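Local atomic coordinates of ribulose bisphosphate carboxylase (Pyrococcus horikoshii, PDB entry 2D69), a protein that probably catalyses the carboxylation of ribulose 1,5-bisphosphate to two molecules of 3-phosphoglycerate, a magnesium-dependent step of archaeal AMP degradation. Residues A[323-334]-A[361-369]. Residues are numbered along the deposited sequence; the frame is centred on the assembly and turned at random.
Sequences YEEIKRINDFLL and RLFGKDLVI
The rings of Tyr-323 and Phe-363 meet obliquely, their centroids 5.5 Å apart and their planes at 57°. CB of Lys-327 lies over one face of the Tyr-323 ring, near its rim. A water oxygen sits in plane at the edge of the Phe-363 ring. The contact belongs to the alpha/beta barrel of the catalytic domain. It joins helix 323-334 to the end of helix 356-363 and to the turn that leads into strand 368-370. Phe-363 is a knob in a hole made by Tyr-323, Ile-326, Lys-327 and Asn-330. Its CZ touches CD2 of Tyr-323 at 3.7 Å, and its CE2 meets CG2 of Ile-326 at 3.6 Å. That methyl stands anti to the backbone N, and the two side chains cross at about a right angle. With an alanine here the hole would probably be left with a gap, the Tyr-323 ring losing the ring it leans on and the Ile-326 methyl its neighbour across the contact. Ala-315 also touches Phe-363. Lys-327 runs past the ring in the opposite direction. Bends at chi2 (64°) and chi4 bring its NZ back to its own helix, where it forms a salt bridge with OD2 of Asp-331, though the 2.5 Å spacing is too short to be relied on. Its CE packs against the carbonyl O of Leu-362. Further along the helix, CD2 of Leu-334 rests 3.9 Å from CB of Asp-366, whose carboxylate is paired with Arg-144. The amide of Asn-330 is turned 61° from the Phe-363 ring plane. Its ND2 is hydrogen-bonded to Thr-312 OG1. Its OD1 lies 3.6 Å from CD2 of Phe-363 and accepts a hydrogen bond from the water. The same water also donates to the backbone O of Phe-363, at 2.9 Å.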
loop_
_atom_site.group_PDB
_atom_site.type_symbol
_atom_site.label_atom_id
_atom_site.label_comp_id
_atom_site.label_asym_id
_atom_site.label_seq_id
_atom_site.Cartn_x
_atom_site.Cartn_y
_atom_site.Cartn_z
ATOM N N TYR A 323 40.283 -35.870 10.476
ATOM C CA TYR A 323 41.048 -34.994 9.610
ATOM C C TYR A 323 40.634 -35.155 8.147
ATOM O O TYR A 323 40.380 -34.170 7.487
ATOM C CB TYR A 323 42.556 -35.230 9.733
ATOM C CG TYR A 323 43.299 -34.376 8.740
ATOM C CD1 TYR A 323 43.865 -34.917 7.584
ATOM C CD2 TYR A 323 43.354 -33.014 8.911
ATOM C CE1 TYR A 323 44.510 -34.102 6.641
ATOM C CE2 TYR A 323 43.994 -32.200 7.995
ATOM C CZ TYR A 323 44.575 -32.748 6.862
ATOM O OH TYR A 323 45.193 -31.885 5.970
ATOM N N GLU A 324 40.601 -36.391 7.654
ATOM C CA GLU A 324 40.231 -36.677 6.260
ATOM C C GLU A 324 38.858 -36.077 5.862
ATOM O O GLU A 324 38.734 -35.419 4.828
ATOM C CB GLU A 324 40.162 -38.181 6.006
ATOM C CG GLU A 324 41.409 -38.965 6.376
ATOM C CD GLU A 324 42.526 -38.856 5.339
ATOM O OE1 GLU A 324 42.571 -39.731 4.427
ATOM O OE2 GLU A 324 43.373 -37.918 5.460
ATOM N N GLU A 325 37.841 -36.339 6.679
ATOM C CA GLU A 325 36.474 -35.865 6.407
ATOM C C GLU A 325 36.430 -34.346 6.407
ATOM O O GLU A 325 35.817 -33.750 5.553
ATOM C CB GLU A 325 35.465 -36.395 7.455
ATOM C CG GLU A 325 34.053 -35.795 7.319
ATOM C CD GLU A 325 32.996 -36.470 8.203
ATOM O OE1 GLU A 325 33.314 -36.803 9.379
ATOM O OE2 GLU A 325 31.843 -36.664 7.719
ATOM N N ILE A 326 37.084 -33.722 7.372
ATOM C CA ILE A 326 36.990 -32.297 7.524
ATOM C C ILE A 326 37.670 -31.589 6.379
ATOM O O ILE A 326 37.119 -30.618 5.826
ATOM C CB ILE A 326 37.567 -31.853 8.839
ATOM C CG1 ILE A 326 36.648 -32.357 9.968
ATOM C CG2 ILE A 326 37.676 -30.293 8.878
ATOM C CD1 ILE A 326 37.251 -32.190 11.335
ATOM N N LYS A 327 38.856 -32.081 6.035
ATOM C CA LYS A 327 39.615 -31.541 4.928
ATOM C C LYS A 327 38.828 -31.692 3.604
ATOM O O LYS A 327 38.895 -30.825 2.775
ATOM C CB LYS A 327 40.984 -32.223 4.822
ATOM C CG LYS A 327 41.897 -31.568 3.776
ATOM C CD LYS A 327 42.242 -30.083 4.169
ATOM C CE LYS A 327 43.422 -29.496 3.337
ATOM N NZ LYS A 327 43.137 -29.493 1.850
ATOM N N ARG A 328 38.093 -32.788 3.424
ATOM C CA ARG A 328 37.261 -32.972 2.251
ATOM C C ARG A 328 36.184 -31.860 2.194
ATOM O O ARG A 328 36.006 -31.206 1.156
ATOM C CB ARG A 328 36.602 -34.363 2.253
ATOM C CG ARG A 328 35.826 -34.724 0.966
ATOM C CD ARG A 328 35.085 -36.093 0.987
ATOM N NE ARG A 328 35.756 -37.025 1.891
ATOM C CZ ARG A 328 36.901 -37.665 1.628
ATOM N NH1 ARG A 328 37.507 -37.503 0.450
ATOM N NH2 ARG A 328 37.439 -38.488 2.540
ATOM N N ILE A 329 35.517 -31.625 3.319
ATOM C CA ILE A 329 34.485 -30.615 3.360
ATOM C C ILE A 329 35.044 -29.241 3.041
ATOM O O ILE A 329 34.447 -28.518 2.228
ATOM C CB ILE A 329 33.751 -30.623 4.676
ATOM C CG1 ILE A 329 33.041 -31.975 4.825
ATOM C CG2 ILE A 329 32.703 -29.492 4.714
ATOM C CD1 ILE A 329 32.602 -32.310 6.201
ATOM N N ASN A 330 36.156 -28.863 3.668
ATOM C CA ASN A 330 36.706 -27.524 3.463
ATOM C C ASN A 330 37.149 -27.333 2.021
ATOM O O ASN A 330 36.978 -26.244 1.468
ATOM C CB ASN A 330 37.922 -27.237 4.374
ATOM C CG ASN A 330 37.552 -26.990 5.865
ATOM O OD1 ASN A 330 38.420 -26.590 6.657
ATOM N ND2 ASN A 330 36.307 -27.241 6.251
ATOM N N ASP A 331 37.749 -28.392 1.442
ATOM C CA ASP A 331 38.224 -28.370 0.069
ATOM C C ASP A 331 37.057 -28.106 -0.876
ATOM O O ASP A 331 37.156 -27.299 -1.774
ATOM C CB ASP A 331 38.893 -29.713 -0.329
ATOM C CG ASP A 331 40.311 -29.867 0.246
ATOM O OD1 ASP A 331 40.909 -30.944 0.030
ATOM O OD2 ASP A 331 40.893 -28.990 0.925
ATOM N N PHE A 332 35.965 -28.820 -0.672
ATOM C CA PHE A 332 34.737 -28.538 -1.396
ATOM C C PHE A 332 34.250 -27.102 -1.195
ATOM O O PHE A 332 33.999 -26.399 -2.153
ATOM C CB PHE A 332 33.603 -29.489 -0.999
ATOM C CG PHE A 332 32.282 -28.957 -1.400
ATOM C CD1 PHE A 332 31.930 -28.937 -2.761
ATOM C CD2 PHE A 332 31.437 -28.337 -0.462
ATOM C CE1 PHE A 332 30.741 -28.325 -3.169
ATOM C CE2 PHE A 332 30.227 -27.752 -0.869
ATOM C CZ PHE A 332 29.882 -27.750 -2.231
ATOM N N LEU A 333 34.113 -26.655 0.041
ATOM C CA LEU A 333 33.631 -25.303 0.306
ATOM C C LEU A 333 34.424 -24.242 -0.465
ATOM O O LEU A 333 33.843 -23.210 -0.918
ATOM C CB LEU A 333 33.630 -24.979 1.789
ATOM C CG LEU A 333 32.529 -25.712 2.604
ATOM C CD1 LEU A 333 32.717 -25.372 4.057
ATOM C CD2 LEU A 333 31.116 -25.336 2.216
ATOM N N LEU A 334 35.727 -24.486 -0.633
ATOM C CA LEU A 334 36.590 -23.483 -1.227
ATOM C C LEU A 334 36.843 -23.726 -2.702
ATOM O O LEU A 334 37.483 -22.907 -3.330
ATOM C CB LEU A 334 37.938 -23.413 -0.484
ATOM C CG LEU A 334 37.945 -22.839 0.929
ATOM C CD1 LEU A 334 39.258 -23.229 1.624
ATOM C CD2 LEU A 334 37.759 -21.338 0.899
ATOM N N ARG A 361 48.691 -24.481 9.103
ATOM C CA ARG A 361 49.464 -25.405 8.272
ATOM C C ARG A 361 48.544 -26.426 7.608
ATOM O O ARG A 361 48.656 -26.681 6.414
ATOM C CB ARG A 361 50.462 -26.155 9.138
ATOM C CG ARG A 361 51.616 -26.759 8.430
ATOM C CD ARG A 361 52.564 -27.503 9.415
ATOM N NE ARG A 361 52.117 -28.897 9.485
ATOM C CZ ARG A 361 51.597 -29.519 10.552
ATOM N NH1 ARG A 361 51.212 -30.781 10.414
ATOM N NH2 ARG A 361 51.491 -28.938 11.763
ATOM N N LEU A 362 47.649 -27.003 8.402
ATOM C CA LEU A 362 46.745 -28.069 7.943
ATOM C C LEU A 362 45.535 -27.594 7.130
ATOM O O LEU A 362 45.063 -28.305 6.231
ATOM C CB LEU A 362 46.238 -28.892 9.129
ATOM C CG LEU A 362 47.289 -29.776 9.840
ATOM C CD1 LEU A 362 46.655 -30.492 11.020
ATOM C CD2 LEU A 362 47.930 -30.800 8.911
ATOM N N PHE A 363 44.988 -26.435 7.465
ATOM C CA PHE A 363 43.720 -26.000 6.850
ATOM C C PHE A 363 43.776 -24.643 6.117
ATOM O O PHE A 363 42.760 -24.174 5.649
ATOM C CB PHE A 363 42.596 -25.976 7.892
ATOM C CG PHE A 363 42.257 -27.339 8.470
ATOM C CD1 PHE A 363 42.720 -27.702 9.732
ATOM C CD2 PHE A 363 41.471 -28.235 7.762
ATOM C CE1 PHE A 363 42.424 -28.935 10.286
ATOM C CE2 PHE A 363 41.142 -29.488 8.306
ATOM C CZ PHE A 363 41.616 -29.841 9.583
ATOM N N GLY A 364 44.942 -24.048 5.974
ATOM C CA GLY A 364 45.091 -22.806 5.244
ATOM C C GLY A 364 44.675 -21.537 5.974
ATOM O O GLY A 364 44.294 -21.554 7.137
ATOM N N LYS A 365 44.768 -20.417 5.258
ATOM C CA LYS A 365 44.430 -19.107 5.775
ATOM C C LYS A 365 42.991 -18.679 5.522
ATOM O O LYS A 365 42.558 -17.639 6.023
ATOM C CB LYS A 365 45.338 -18.102 5.121
ATOM C CG LYS A 365 46.822 -18.374 5.437
ATOM C CD LYS A 365 47.759 -17.315 4.856
ATOM C CE LYS A 365 47.986 -17.453 3.341
ATOM N NZ LYS A 365 49.109 -16.535 2.981
ATOM N N ASP A 366 42.279 -19.416 4.677
ATOM C CA ASP A 366 40.912 -19.065 4.350
ATOM C C ASP A 366 40.013 -19.782 5.316
ATOM O O ASP A 366 39.460 -20.845 5.013
ATOM C CB ASP A 366 40.562 -19.398 2.888
ATOM C CG ASP A 366 41.069 -18.336 1.917
ATOM O OD1 ASP A 366 41.396 -17.214 2.353
ATOM O OD2 ASP A 366 41.210 -18.550 0.714
ATOM N N LEU A 367 39.943 -19.203 6.505
ATOM C CA LEU A 367 39.190 -19.728 7.634
ATOM C C LEU A 367 38.620 -18.599 8.447
ATOM O O LEU A 367 39.195 -17.510 8.537
ATOM C CB LEU A 367 40.072 -20.528 8.587
ATOM C CG LEU A 367 40.793 -21.756 8.073
ATOM C CD1 LEU A 367 41.710 -22.249 9.160
ATOM C CD2 LEU A 367 39.834 -22.861 7.658
ATOM N N VAL A 368 37.477 -18.861 9.052
ATOM C CA VAL A 368 37.064 -18.079 10.183
ATOM C C VAL A 368 37.374 -18.902 11.405
ATOM O O VAL A 368 36.913 -20.051 11.495
ATOM C CB VAL A 368 35.585 -17.782 10.119
ATOM C CG1 VAL A 368 35.158 -17.024 11.348
ATOM C CG2 VAL A 368 35.235 -16.999 8.833
ATOM N N ILE A 369 38.115 -18.330 12.353
ATOM C CA ILE A 369 38.592 -19.130 13.493
ATOM C C ILE A 369 37.863 -18.680 14.746
ATOM O O ILE A 369 38.023 -17.536 15.178
ATOM C CB ILE A 369 40.081 -18.929 13.664
ATOM C CG1 ILE A 369 40.826 -19.547 12.491
ATOM C CG2 ILE A 369 40.567 -19.542 14.975
ATOM C CD1 ILE A 369 42.278 -19.115 12.434
HETATM O O HOH W 1 40.808 -26.307 5.064
#